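Local coordinates for protein pleckstrin homology domain-containing family A member 8 (Homo sapiens, PDB 5KDI) that binds a simple glycosphingolipid in a helical GLTP-fold domain and probably carries such lipids between membranes, at residues S92-L97 and T198-H203; E18-P23 and L193-T198; A69-L74 and V78-E83; L104-G109 and K131-H136. The protein carries 2 engineered substitutions. All coordinates share one frame; numbering follows the deposited sequence.

Contact 1: residues S92-L97 and T198-H203; sequences SATEAL and TLYEVH. With 6S8 ((~{Z})-~{N}-[(~{E},2~{S},3~{R})-1-[(2~{R},3~{R},4~{S},5~{R},6~{R})-6-(hydroxymethyl)-3,4,5-tris(oxidanyl)oxan-2-yl]oxy-3-oxidanyl-octadec-4-en-2-yl]octadec-9-enamide), chain C.
Tyr200 reaches across from the end of helix 172-202 and gives its hydroxyl proton to the backbone carbonyl of Thr94, in the first turn of helix 93-115. This is the one hydrogen bond between 92-97 and 198-203, with Tyr200 OH 2.7 Å from Thr94 O. The hydroxyl arrives in the carbonyl plane on a lone pair, at a C=O...O angle of 122°, and Thr94 O itself sits at the edge of the phenol ring.

Two carbon contacts flank that bond. Leu97 points toward the tyrosine, its CB 3.4 Å from Tyr200 OH; in the modelled conformer its CD2 lies at the ring edge, 4.3 Å from Tyr200 CE1. On Thr94 the methyl does the touching, CG2 being 3.7 Å from Tyr200 OH. With OG1 turned beside its own backbone N (chi1 -64°), Thr94 keeps its hydroxyl for Glu81 in helix 74-83.

Polar groups also shape the helix start. Ser92 is the N-cap, its OG accepting from Glu95 N at 3.0 Å. Glu95, pointing away from Tyr200, extends to the sugar of the bound lipid, where its OE2 comes 3.6 Å from 6S8 C6A.

The axes of the two short helix segments approach to 12.4 Å, their N-to-C directions 125° apart, a gap that the long tyrosine spans. The arrangement belongs to the all-helical GLTP fold, beside the headgroup end of its glycolipid site.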
# COMPACT_ATOMS: atom_id res chain seq x y z
N SER A 92 -16.98 -7.18 -1.14
CA SER A 92 -16.11 -8.37 -1.25
C SER A 92 -14.63 -8.09 -0.89
O SER A 92 -14.13 -6.98 -1.09
CB SER A 92 -16.17 -9.02 -2.61
OG SER A 92 -15.50 -8.28 -3.55
N ALA A 93 -13.97 -9.13 -0.38
CA ALA A 93 -12.54 -9.07 -0.19
C ALA A 93 -11.79 -8.93 -1.50
O ALA A 93 -10.73 -8.24 -1.55
CB ALA A 93 -12.08 -10.30 0.60
N THR A 94 -12.32 -9.54 -2.57
CA THR A 94 -11.68 -9.46 -3.87
C THR A 94 -11.62 -7.98 -4.38
O THR A 94 -10.58 -7.52 -4.81
CB THR A 94 -12.33 -10.37 -4.89
OG1 THR A 94 -12.17 -11.72 -4.47
CG2 THR A 94 -11.74 -10.19 -6.27
N GLU A 95 -12.72 -7.26 -4.21
CA GLU A 95 -12.78 -5.87 -4.58
C GLU A 95 -11.88 -5.02 -3.66
O GLU A 95 -11.15 -4.14 -4.14
CB GLU A 95 -14.17 -5.35 -4.50
CG GLU A 95 -14.35 -3.86 -4.87
CD GLU A 95 -15.75 -3.34 -4.66
OE1 GLU A 95 -16.51 -3.94 -3.83
OE2 GLU A 95 -16.08 -2.36 -5.35
N ALA A 96 -11.92 -5.32 -2.37
CA ALA A 96 -11.09 -4.56 -1.39
C ALA A 96 -9.62 -4.73 -1.75
O ALA A 96 -8.84 -3.75 -1.79
CB ALA A 96 -11.36 -4.98 0.05
N LEU A 97 -9.22 -5.97 -2.06
CA LEU A 97 -7.82 -6.22 -2.34
C LEU A 97 -7.39 -5.61 -3.71
O LEU A 97 -6.22 -5.25 -3.91
CB LEU A 97 -7.58 -7.72 -2.24
CG LEU A 97 -6.15 -8.20 -2.46
CD1 LEU A 97 -5.17 -7.50 -1.46
CD2 LEU A 97 -6.14 -9.74 -2.37
N THR A 198 -0.93 -11.38 -11.20
CA THR A 198 -1.11 -12.65 -11.96
C THR A 198 -2.44 -13.33 -11.55
O THR A 198 -3.21 -13.78 -12.39
CB THR A 198 0.12 -13.53 -11.78
OG1 THR A 198 1.24 -12.85 -12.31
CG2 THR A 198 -0.09 -14.88 -12.47
N LEU A 199 -2.71 -13.41 -10.24
CA LEU A 199 -3.91 -14.02 -9.73
C LEU A 199 -5.13 -13.32 -10.36
O LEU A 199 -6.06 -13.98 -10.84
CB LEU A 199 -3.93 -13.94 -8.22
CG LEU A 199 -5.20 -14.46 -7.54
CD1 LEU A 199 -5.20 -15.97 -7.46
CD2 LEU A 199 -5.28 -13.85 -6.10
N TYR A 200 -5.14 -11.99 -10.29
CA TYR A 200 -6.27 -11.24 -10.85
C TYR A 200 -6.41 -11.40 -12.38
O TYR A 200 -7.51 -11.59 -12.86
CB TYR A 200 -6.24 -9.81 -10.39
CG TYR A 200 -6.82 -9.60 -9.00
CD1 TYR A 200 -6.23 -10.15 -7.87
CD2 TYR A 200 -7.96 -8.84 -8.81
CE1 TYR A 200 -6.75 -9.97 -6.61
CE2 TYR A 200 -8.46 -8.61 -7.55
CZ TYR A 200 -7.91 -9.23 -6.44
OH TYR A 200 -8.42 -9.06 -5.20
N GLU A 201 -5.29 -11.35 -13.10
CA GLU A 201 -5.32 -11.52 -14.53
C GLU A 201 -5.86 -12.90 -14.91
O GLU A 201 -6.71 -12.99 -15.80
CB GLU A 201 -3.97 -11.22 -15.16
CG GLU A 201 -3.49 -9.78 -14.90
CD GLU A 201 -1.96 -9.59 -15.02
OE1 GLU A 201 -1.29 -10.51 -15.52
OE2 GLU A 201 -1.45 -8.53 -14.58
N VAL A 202 -5.31 -13.94 -14.30
CA VAL A 202 -5.64 -15.30 -14.67
C VAL A 202 -7.13 -15.64 -14.43
O VAL A 202 -7.73 -16.38 -15.21
CB VAL A 202 -4.71 -16.35 -13.98
CG1 VAL A 202 -5.16 -17.77 -14.28
CG2 VAL A 202 -3.30 -16.20 -14.49
N HIS A 203 -7.72 -15.05 -13.39
CA HIS A 203 -9.08 -15.36 -13.01
C HIS A 203 -10.05 -14.29 -13.52
O HIS A 203 -11.22 -14.31 -13.19
CB HIS A 203 -9.17 -15.54 -11.54
CG HIS A 203 -8.40 -16.74 -11.07
ND1 HIS A 203 -8.87 -18.01 -11.18
CD2 HIS A 203 -7.11 -16.83 -10.58
CE1 HIS A 203 -7.95 -18.88 -10.69
NE2 HIS A 203 -6.84 -18.16 -10.35
C1 6S8 C . -11.88 4.08 -4.86
C2 6S8 C . -10.78 5.11 -4.68
N2 6S8 C . -9.66 4.48 -4.01
C3 6S8 C . -11.32 6.30 -3.84
O3 6S8 C . -12.47 6.82 -4.53
C4 6S8 C . -10.26 7.33 -3.69
C5 6S8 C . -9.80 7.68 -2.49
C6 6S8 C . -8.75 8.72 -2.21
C7 6S8 C . -8.07 9.38 -3.39
C8 6S8 C . -7.53 10.65 -2.81
C9 6S8 C . -6.31 11.00 -3.59
C10 6S8 C . -5.16 10.16 -3.10
C11 6S8 C . -4.07 11.04 -2.47
C12 6S8 C . -2.74 10.31 -2.58
C13 6S8 C . -1.94 10.19 -1.29
C14 6S8 C . -1.20 11.44 -0.85
C15 6S8 C . 0.12 11.10 -0.15
C16 6S8 C . 0.42 11.78 1.18
C17 6S8 C . 1.73 12.56 1.34
C18 6S8 C . 3.02 11.76 1.30
C1A 6S8 C . -12.79 2.20 -3.67
O1A 6S8 C . -12.31 3.53 -3.62
C2A 6S8 C . -12.66 1.57 -2.31
O2A 6S8 C . -11.26 1.53 -1.96
C3A 6S8 C . -13.34 0.20 -2.25
O3A 6S8 C . -13.32 -0.28 -0.93
C4A 6S8 C . -14.75 0.31 -2.78
O4A 6S8 C . -15.60 0.95 -1.83
O5A 6S8 C . -16.16 2.00 -5.83
C5M 6S8 C . -14.76 1.00 -4.13
C6A 6S8 C . -16.16 1.16 -4.66
O6A 6S8 C . -14.16 2.29 -4.00
CAA 6S8 C . -8.43 4.47 -4.50
OAA 6S8 C . -8.11 4.89 -5.61
CAB 6S8 C . -7.42 3.82 -3.60
CAC 6S8 C . -7.03 5.09 -2.78
CAD 6S8 C . -5.57 5.25 -2.80
CAE 6S8 C . -5.13 5.12 -1.37
CAF 6S8 C . -3.62 5.28 -1.40
CAG 6S8 C . -2.93 4.17 -0.59
CAH 6S8 C . -1.72 4.71 0.18
CAI 6S8 C . -0.68 5.07 -0.84
CAJ 6S8 C . 0.11 6.14 -0.75
CAK 6S8 C . 0.11 7.12 0.37
CAL 6S8 C . 1.51 7.71 0.22
CAM 6S8 C . 2.06 8.36 1.48
CAN 6S8 C . 2.12 7.37 2.60
CAO 6S8 C . 3.23 7.74 3.55
CAP 6S8 C . 4.52 7.04 3.23
CAQ 6S8 C . 5.10 6.37 4.44
CAR 6S8 C . 5.75 5.13 3.98

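Contact 2: residues E18-P23 and L193-T198; sequences EDSGIP and LAILDT
Ile22 and Ile195 pass each other in opposite directions where the loop leading into helix 24-32 lies on helix 172-202, an apolar seam of the all-helical GLTP fold. The end of Ile22 does the work: its CD1 is 3.9 Å from Ile195 CG2. Ile195 offers two branches to the loop. CG2 stands anti to the backbone N (chi1 -66°) and meets Ile22, while CD1, at the end of the other branch, reaches Ser20 CB at 3.9 Å.

Ser20 and Gly21 form a G1 beta bulge facing Leu17. Gln75 of helix 74-83 holds the backbone on both sides of Gly21, giving a hydrogen bond to Ser20 O and accepting one from Ile22 N. Phe27 of helix 24-32 packs against both Ile22 and Leu196.

No hydrogen bond joins 18-23 to 193-198. Leu196 crosses Ile22 at a slant; its first side-chain bond does not aim at the loop, but its outer part comes nearer, with CG 3.8 Å from Ile22 CD1.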
# COMPACT_ATOMS: atom_id res chain seq x y z
N GLU A 18 3.32 -22.07 1.04
CA GLU A 18 3.19 -22.97 -0.11
C GLU A 18 2.47 -22.24 -1.27
O GLU A 18 1.57 -21.45 -1.08
CB GLU A 18 2.42 -24.25 0.33
CG GLU A 18 2.00 -25.23 -0.75
CD GLU A 18 1.33 -26.49 -0.15
OE1 GLU A 18 1.16 -26.54 1.08
OE2 GLU A 18 0.98 -27.43 -0.90
N ASP A 19 2.93 -22.53 -2.49
CA ASP A 19 2.39 -21.99 -3.70
C ASP A 19 2.35 -20.43 -3.72
O ASP A 19 1.36 -19.84 -4.15
CB ASP A 19 0.97 -22.54 -3.93
CG ASP A 19 0.94 -24.04 -4.21
OD1 ASP A 19 1.93 -24.59 -4.73
OD2 ASP A 19 -0.12 -24.66 -3.95
N SER A 20 3.43 -19.79 -3.26
CA SER A 20 3.60 -18.33 -3.18
C SER A 20 2.50 -17.66 -2.38
O SER A 20 2.14 -16.50 -2.62
CB SER A 20 3.63 -17.73 -4.61
OG SER A 20 4.70 -18.27 -5.36
N GLY A 21 1.92 -18.38 -1.41
CA GLY A 21 0.84 -17.83 -0.63
C GLY A 21 1.25 -16.65 0.22
O GLY A 21 2.21 -16.75 0.98
N ILE A 22 0.50 -15.54 0.14
CA ILE A 22 0.82 -14.33 0.90
C ILE A 22 -0.02 -14.40 2.17
O ILE A 22 -1.25 -14.32 2.14
CB ILE A 22 0.47 -13.04 0.10
CG1 ILE A 22 1.22 -13.04 -1.28
CG2 ILE A 22 0.66 -11.80 0.98
CD1 ILE A 22 0.72 -12.01 -2.32
N PRO A 23 0.67 -14.51 3.33
CA PRO A 23 -0.06 -14.60 4.61
C PRO A 23 -0.99 -13.37 4.81
O PRO A 23 -0.52 -12.20 4.74
CB PRO A 23 1.07 -14.62 5.65
CG PRO A 23 2.25 -15.10 4.93
CD PRO A 23 2.13 -14.58 3.53
N LEU A 193 3.03 -7.85 -5.13
CA LEU A 193 2.06 -7.23 -6.07
C LEU A 193 2.02 -8.02 -7.41
O LEU A 193 0.98 -8.12 -8.03
CB LEU A 193 2.39 -5.80 -6.33
CG LEU A 193 2.18 -4.91 -5.16
CD1 LEU A 193 2.73 -3.47 -5.42
CD2 LEU A 193 0.72 -4.81 -4.78
N ALA A 194 3.18 -8.54 -7.85
CA ALA A 194 3.24 -9.33 -9.10
C ALA A 194 2.42 -10.62 -8.98
O ALA A 194 1.72 -11.00 -9.90
CB ALA A 194 4.69 -9.60 -9.52
N ILE A 195 2.54 -11.26 -7.81
CA ILE A 195 1.76 -12.46 -7.50
C ILE A 195 0.29 -12.11 -7.61
O ILE A 195 -0.52 -12.86 -8.21
CB ILE A 195 2.17 -13.07 -6.13
CG1 ILE A 195 3.58 -13.59 -6.19
CG2 ILE A 195 1.13 -14.11 -5.64
CD1 ILE A 195 4.24 -13.91 -4.85
N LEU A 196 -0.11 -11.03 -6.97
CA LEU A 196 -1.52 -10.61 -6.97
C LEU A 196 -2.02 -10.24 -8.38
O LEU A 196 -3.14 -10.59 -8.78
CB LEU A 196 -1.79 -9.51 -5.93
CG LEU A 196 -1.68 -9.94 -4.48
CD1 LEU A 196 -1.79 -8.74 -3.61
CD2 LEU A 196 -2.70 -11.04 -4.10
N ASP A 197 -1.17 -9.52 -9.10
CA ASP A 197 -1.53 -9.14 -10.46
C ASP A 197 -1.80 -10.37 -11.31
O ASP A 197 -2.79 -10.42 -12.04
CB ASP A 197 -0.46 -8.28 -11.09
CG ASP A 197 -0.40 -6.86 -10.57
OD1 ASP A 197 -1.31 -6.38 -9.87
OD2 ASP A 197 0.61 -6.17 -10.88
N THR A 198 -0.93 -11.38 -11.20
CA THR A 198 -1.11 -12.65 -11.96
C THR A 198 -2.44 -13.33 -11.55
O THR A 198 -3.21 -13.78 -12.39
CB THR A 198 0.12 -13.53 -11.78
OG1 THR A 198 1.24 -12.85 -12.31
CG2 THR A 198 -0.09 -14.88 -12.47

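Contact 3: residues A69-L74 and V78-E83; sequences AKFTTL and VLHEVE. Engineered in segment 69-74: Ala69 (natural residue Glu), Lys70 (natural residue Glu).
Lys70 and Phe71 both meet His80, where the loop after helix 47-64 turns back along helix 74-83 of this GLTP-fold domain. The helix starts at the end of the loop, so the loop packs on the helix it introduces.

Lys70, an engineered residue in place of the natural glutamate, sends its chain out with CG anti to the backbone N (chi1 -176°) and bends only at the last torsion. It crosses the histidine at about a right angle, its CE 3.9 Å from His80 ND1.

Phe71 follows with an offset edge-to-face pair: its ring edge is turned to the face of His80, the centroids 5.4 Å apart and the planes at 61°. CZ lies over the imidazole, 3.8 Å from His80 CD2. One face of the phenyl ring also takes Lys70 CG, so Lys70 lies alongside the ring on its way to the histidine.

Thr73 is the N-cap of helix 74-83, with OG1 bonded to Lys76 N. Leu74 then begins the first turn and packs against Leu196 and Leu97 of two other helices. Its carbonyl accepts the helical bond from Val78 N at 3.0 Å, nearly straight at 170° about the hydrogen. Beside this bond, the Val78 methyl CG2 comes within 3.5 Å of Leu74 O.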
# COMPACT_ATOMS: atom_id res chain seq x y z
N ALA A 69 -8.23 -20.55 9.58
CA ALA A 69 -7.55 -21.74 9.11
C ALA A 69 -7.71 -21.92 7.61
O ALA A 69 -6.81 -22.37 6.94
CB ALA A 69 -8.07 -23.01 9.85
N LYS A 70 -8.90 -21.63 7.13
CA LYS A 70 -9.19 -21.69 5.73
C LYS A 70 -8.56 -20.55 4.95
O LYS A 70 -8.18 -20.73 3.80
CB LYS A 70 -10.70 -21.72 5.52
CG LYS A 70 -11.12 -21.87 4.09
CD LYS A 70 -12.63 -21.95 4.00
CE LYS A 70 -13.10 -22.50 2.65
NZ LYS A 70 -12.33 -23.69 2.17
N PHE A 71 -8.43 -19.39 5.57
CA PHE A 71 -8.10 -18.14 4.85
C PHE A 71 -6.71 -17.61 5.24
O PHE A 71 -6.50 -16.41 5.39
CB PHE A 71 -9.21 -17.10 5.14
CG PHE A 71 -10.55 -17.49 4.56
CD1 PHE A 71 -10.66 -18.03 3.28
CD2 PHE A 71 -11.69 -17.24 5.28
CE1 PHE A 71 -11.87 -18.32 2.79
CE2 PHE A 71 -12.92 -17.53 4.78
CZ PHE A 71 -13.03 -18.05 3.52
N THR A 72 -5.76 -18.53 5.35
CA THR A 72 -4.42 -18.20 5.76
C THR A 72 -3.64 -17.32 4.79
O THR A 72 -2.70 -16.61 5.20
CB THR A 72 -3.57 -19.47 5.99
OG1 THR A 72 -3.56 -20.25 4.80
CG2 THR A 72 -4.14 -20.31 7.19
N THR A 73 -4.11 -17.27 3.54
CA THR A 73 -3.50 -16.46 2.55
C THR A 73 -4.52 -15.63 1.78
O THR A 73 -5.70 -15.94 1.71
CB THR A 73 -2.68 -17.27 1.55
OG1 THR A 73 -3.57 -18.05 0.78
CG2 THR A 73 -1.64 -18.15 2.25
N LEU A 74 -4.01 -14.58 1.16
CA LEU A 74 -4.85 -13.75 0.29
C LEU A 74 -5.46 -14.57 -0.83
O LEU A 74 -6.64 -14.37 -1.22
CB LEU A 74 -4.05 -12.57 -0.24
CG LEU A 74 -3.41 -11.54 0.71
CD1 LEU A 74 -2.57 -10.49 -0.02
CD2 LEU A 74 -4.44 -10.93 1.66
N VAL A 78 -9.44 -14.98 -2.05
CA VAL A 78 -9.91 -14.60 -3.38
C VAL A 78 -10.47 -15.82 -4.10
O VAL A 78 -11.59 -15.76 -4.69
CB VAL A 78 -8.80 -13.93 -4.19
CG1 VAL A 78 -9.25 -13.73 -5.65
CG2 VAL A 78 -8.45 -12.58 -3.56
N LEU A 79 -9.73 -16.92 -4.04
CA LEU A 79 -10.16 -18.13 -4.75
C LEU A 79 -11.46 -18.66 -4.16
O LEU A 79 -12.33 -19.20 -4.90
CB LEU A 79 -9.06 -19.18 -4.71
CG LEU A 79 -7.86 -18.84 -5.61
CD1 LEU A 79 -6.73 -19.88 -5.46
CD2 LEU A 79 -8.24 -18.53 -7.05
N HIS A 80 -11.66 -18.53 -2.85
CA HIS A 80 -12.97 -18.92 -2.27
C HIS A 80 -14.09 -18.08 -2.79
O HIS A 80 -15.20 -18.60 -3.08
CB HIS A 80 -12.93 -18.89 -0.77
CG HIS A 80 -14.28 -19.11 -0.15
ND1 HIS A 80 -14.84 -20.36 -0.06
CD2 HIS A 80 -15.21 -18.20 0.36
CE1 HIS A 80 -16.08 -20.23 0.50
NE2 HIS A 80 -16.28 -18.91 0.78
N GLU A 81 -13.85 -16.76 -2.88
CA GLU A 81 -14.89 -15.87 -3.42
C GLU A 81 -15.28 -16.21 -4.81
O GLU A 81 -16.43 -16.12 -5.17
CB GLU A 81 -14.51 -14.39 -3.24
CG GLU A 81 -14.56 -13.91 -1.77
CD GLU A 81 -14.46 -12.40 -1.62
OE1 GLU A 81 -14.04 -11.74 -2.58
OE2 GLU A 81 -14.79 -11.93 -0.50
N VAL A 82 -14.28 -16.53 -5.62
CA VAL A 82 -14.50 -16.97 -7.00
C VAL A 82 -15.34 -18.28 -7.02
O VAL A 82 -16.36 -18.32 -7.71
CB VAL A 82 -13.14 -17.13 -7.75
CG1 VAL A 82 -13.31 -17.94 -9.03
CG2 VAL A 82 -12.46 -15.74 -7.90
N GLU A 83 -14.95 -19.25 -6.19
CA GLU A 83 -15.65 -20.56 -6.14
C GLU A 83 -17.13 -20.39 -5.74
O GLU A 83 -18.02 -21.04 -6.28
CB GLU A 83 -14.97 -21.55 -5.18
CG GLU A 83 -15.70 -22.88 -4.96
CD GLU A 83 -14.96 -23.81 -4.01
OE1 GLU A 83 -14.57 -23.38 -2.89
OE2 GLU A 83 -14.75 -24.99 -4.38

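Contact 4: residues L104-G109 and K131-H136; sequences LKFLKG and KTLRQH. With 6S8 ((~{Z})-~{N}-[(~{E},2~{S},3~{R})-1-[(2~{R},3~{R},4~{S},5~{R},6~{R})-6-(hydroxymethyl)-3,4,5-tris(oxidanyl)oxan-2-yl]oxy-3-oxidanyl-octadec-4-en-2-yl]octadec-9-enamide), chain C.
Phe106, on helix 93-115, is wedged between residues 131-136, which link helices 121-131 and 139-150, and the bound glycosphingolipid, and forms part of the hydrophobic pocket of the GLTP fold. Its CG lies anti to the backbone N (chi1 171°), a rotation that leads the far end of the ring away from 131-136, while CB and the near edge stay against it. CD2 thereby reaches the lipid's acyl chain, 3.6 Å from 6S8 CAJ. The next residue, Leu107, adds its CB 3.9 Å from 6S8 CAI.

Leu133 crosses Phe106 at about a right angle and, in the conformer modelled here, divides its two methyls. CD1 packs on Phe106 CB at 3.8 Å and also meets the acyl chain; CD2 lies 3.7 Å from 6S8 OAA, the amide oxygen of the lipid. So placed, the leucine touches the helix, the chain and the polar linkage of the ligand.

Thr132 holds OG1 between its backbone N and carbonyl carbon (chi1 61°), which sets the oxygen at the edge of the Phe106 ring, 3.3 Å from Phe106 CB. That hydroxyl is hydrogen-bonded to Ala128 O in helix 121-131. The Thr132 methyl turns to the helix backbone instead, CG2 lying 3.6 Å from Lys105 O.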
# COMPACT_ATOMS: atom_id res chain seq x y z
N LEU A 104 -1.14 0.28 -3.28
CA LEU A 104 0.26 -0.10 -3.00
C LEU A 104 1.15 0.15 -4.22
O LEU A 104 2.34 0.50 -4.06
CB LEU A 104 0.33 -1.54 -2.54
CG LEU A 104 -0.27 -1.89 -1.16
CD1 LEU A 104 -0.16 -3.38 -0.94
CD2 LEU A 104 0.44 -1.14 -0.06
N LYS A 105 0.62 -0.08 -5.45
CA LYS A 105 1.44 0.20 -6.65
C LYS A 105 1.83 1.71 -6.66
O LYS A 105 2.96 2.06 -7.00
CB LYS A 105 0.76 -0.16 -7.95
CG LYS A 105 0.57 -1.64 -8.16
CD LYS A 105 1.68 -2.29 -8.98
CE LYS A 105 1.39 -3.76 -9.38
NZ LYS A 105 0.43 -3.69 -10.49
N PHE A 106 0.89 2.59 -6.31
CA PHE A 106 1.14 4.02 -6.15
C PHE A 106 2.21 4.30 -5.08
O PHE A 106 3.22 5.00 -5.34
CB PHE A 106 -0.14 4.79 -5.90
CG PHE A 106 0.07 6.23 -5.52
CD1 PHE A 106 0.60 7.15 -6.40
CD2 PHE A 106 -0.20 6.65 -4.26
CE1 PHE A 106 0.79 8.50 -6.03
CE2 PHE A 106 -0.02 7.97 -3.89
CZ PHE A 106 0.49 8.89 -4.77
N LEU A 107 2.04 3.70 -3.89
CA LEU A 107 3.01 3.86 -2.83
C LEU A 107 4.43 3.42 -3.28
O LEU A 107 5.42 4.10 -3.02
CB LEU A 107 2.54 3.00 -1.61
CG LEU A 107 3.54 2.97 -0.45
CD1 LEU A 107 3.77 4.37 0.17
CD2 LEU A 107 3.02 1.95 0.55
N LYS A 108 4.50 2.27 -3.95
CA LYS A 108 5.77 1.73 -4.44
C LYS A 108 6.42 2.75 -5.41
O LYS A 108 7.61 3.04 -5.33
CB LYS A 108 5.61 0.37 -5.08
CG LYS A 108 6.86 -0.41 -5.30
CD LYS A 108 6.69 -1.79 -5.83
CE LYS A 108 6.33 -1.77 -7.27
NZ LYS A 108 7.57 -1.55 -8.11
N GLY A 109 5.59 3.31 -6.33
CA GLY A 109 6.10 4.26 -7.32
C GLY A 109 6.65 5.51 -6.64
O GLY A 109 7.70 6.02 -7.00
N LYS A 131 1.49 7.20 -13.40
CA LYS A 131 1.81 5.84 -13.82
C LYS A 131 0.96 4.75 -13.19
O LYS A 131 1.02 3.61 -13.60
CB LYS A 131 3.29 5.53 -13.49
CG LYS A 131 4.27 6.43 -14.23
CD LYS A 131 5.67 6.35 -13.65
CE LYS A 131 6.60 7.27 -14.42
NZ LYS A 131 8.01 7.05 -14.03
N THR A 132 0.21 5.09 -12.15
CA THR A 132 -0.49 4.07 -11.34
C THR A 132 -2.00 4.39 -11.24
O THR A 132 -2.82 3.89 -12.05
CB THR A 132 0.21 3.89 -9.93
OG1 THR A 132 0.20 5.13 -9.18
CG2 THR A 132 1.58 3.44 -10.08
N LEU A 133 -2.36 5.16 -10.25
CA LEU A 133 -3.75 5.32 -9.87
C LEU A 133 -4.58 6.17 -10.80
O LEU A 133 -5.81 5.99 -10.88
CB LEU A 133 -3.91 5.88 -8.46
CG LEU A 133 -3.74 5.06 -7.23
CD1 LEU A 133 -3.74 6.01 -6.01
CD2 LEU A 133 -4.86 4.02 -7.24
N ARG A 134 -3.94 7.10 -11.52
CA ARG A 134 -4.67 8.05 -12.35
C ARG A 134 -5.61 7.35 -13.31
O ARG A 134 -6.74 7.79 -13.49
CB ARG A 134 -3.70 8.97 -13.08
CG ARG A 134 -4.32 10.08 -13.90
CD ARG A 134 -3.26 11.05 -14.40
NE ARG A 134 -3.81 12.16 -15.15
CZ ARG A 134 -4.13 12.16 -16.43
NH1 ARG A 134 -3.99 11.07 -17.16
NH2 ARG A 134 -4.50 13.31 -17.00
N GLN A 135 -5.16 6.25 -13.92
CA GLN A 135 -5.98 5.52 -14.86
C GLN A 135 -7.31 5.00 -14.26
O GLN A 135 -8.26 4.71 -15.00
CB GLN A 135 -5.25 4.35 -15.52
CG GLN A 135 -4.94 3.24 -14.51
CD GLN A 135 -3.87 2.29 -15.02
OE1 GLN A 135 -2.78 2.09 -14.38
NE2 GLN A 135 -4.18 1.64 -16.06
N HIS A 136 -7.31 4.80 -12.94
CA HIS A 136 -8.47 4.29 -12.22
C HIS A 136 -9.41 5.35 -11.64
O HIS A 136 -10.40 5.01 -10.97
CB HIS A 136 -8.03 3.38 -11.06
CG HIS A 136 -7.08 2.30 -11.50
ND1 HIS A 136 -7.44 1.37 -12.40
CD2 HIS A 136 -5.75 2.02 -11.15
CE1 HIS A 136 -6.39 0.52 -12.62
NE2 HIS A 136 -5.37 0.91 -11.86
C1 6S8 C . -11.88 4.08 -4.86
C2 6S8 C . -10.78 5.11 -4.68
N2 6S8 C . -9.66 4.48 -4.01
C3 6S8 C . -11.32 6.30 -3.84
O3 6S8 C . -12.47 6.82 -4.53
C4 6S8 C . -10.26 7.33 -3.69
C5 6S8 C . -9.80 7.68 -2.49
C6 6S8 C . -8.75 8.72 -2.21
C7 6S8 C . -8.07 9.38 -3.39
C8 6S8 C . -7.53 10.65 -2.81
C9 6S8 C . -6.31 11.00 -3.59
C10 6S8 C . -5.16 10.16 -3.10
C11 6S8 C . -4.07 11.04 -2.47
C12 6S8 C . -2.74 10.31 -2.58
C13 6S8 C . -1.94 10.19 -1.29
C14 6S8 C . -1.20 11.44 -0.85
C15 6S8 C . 0.12 11.10 -0.15
C16 6S8 C . 0.42 11.78 1.18
C17 6S8 C . 1.73 12.56 1.34
C18 6S8 C . 3.02 11.76 1.30
C1A 6S8 C . -12.79 2.20 -3.67
O1A 6S8 C . -12.31 3.53 -3.62
C2A 6S8 C . -12.66 1.57 -2.31
O2A 6S8 C . -11.26 1.53 -1.96
C3A 6S8 C . -13.34 0.20 -2.25
O3A 6S8 C . -13.32 -0.28 -0.93
C4A 6S8 C . -14.75 0.31 -2.78
O4A 6S8 C . -15.60 0.95 -1.83
O5A 6S8 C . -16.16 2.00 -5.83
C5M 6S8 C . -14.76 1.00 -4.13
C6A 6S8 C . -16.16 1.16 -4.66
O6A 6S8 C . -14.16 2.29 -4.00
CAA 6S8 C . -8.43 4.47 -4.50
OAA 6S8 C . -8.11 4.89 -5.61
CAB 6S8 C . -7.42 3.82 -3.60
CAC 6S8 C . -7.03 5.09 -2.78
CAD 6S8 C . -5.57 5.25 -2.80
CAE 6S8 C . -5.13 5.12 -1.37
CAF 6S8 C . -3.62 5.28 -1.40
CAG 6S8 C . -2.93 4.17 -0.59
CAH 6S8 C . -1.72 4.71 0.18
CAI 6S8 C . -0.68 5.07 -0.84
CAJ 6S8 C . 0.11 6.14 -0.75
CAK 6S8 C . 0.11 7.12 0.37
CAL 6S8 C . 1.51 7.71 0.22
CAM 6S8 C . 2.06 8.36 1.48
CAN 6S8 C . 2.12 7.37 2.60
CAO 6S8 C . 3.23 7.74 3.55
CAP 6S8 C . 4.52 7.04 3.23
CAQ 6S8 C . 5.10 6.37 4.44
CAR 6S8 C . 5.75 5.13 3.98

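Helices 93-115 and 172-202 link contacts 1, 2 and 4: contacts 1 and 4 share the first, contacts 1 and 2 the second, while contact 3 involves helix 74-83. Contacts 1, 2 and 3 gather on one side of the chain's centre, their centres 11 to 12 Å apart; contact 4 lies about 25 Å from contact 3, centre to centre. Contacts 3 and 4 fall inside the loop closed by contact 2, contact 4 also inside that of contact 1. In the modelled conformer of Lys105, a salt bridge to Asp197 joins contacts 2 and 4. Contact 1 meets the lipid at its sugar, contact 4 at its amide and hydrocarbon chains, so helix 93-115 follows it lengthwise, consistent with a lipid-carrying fold.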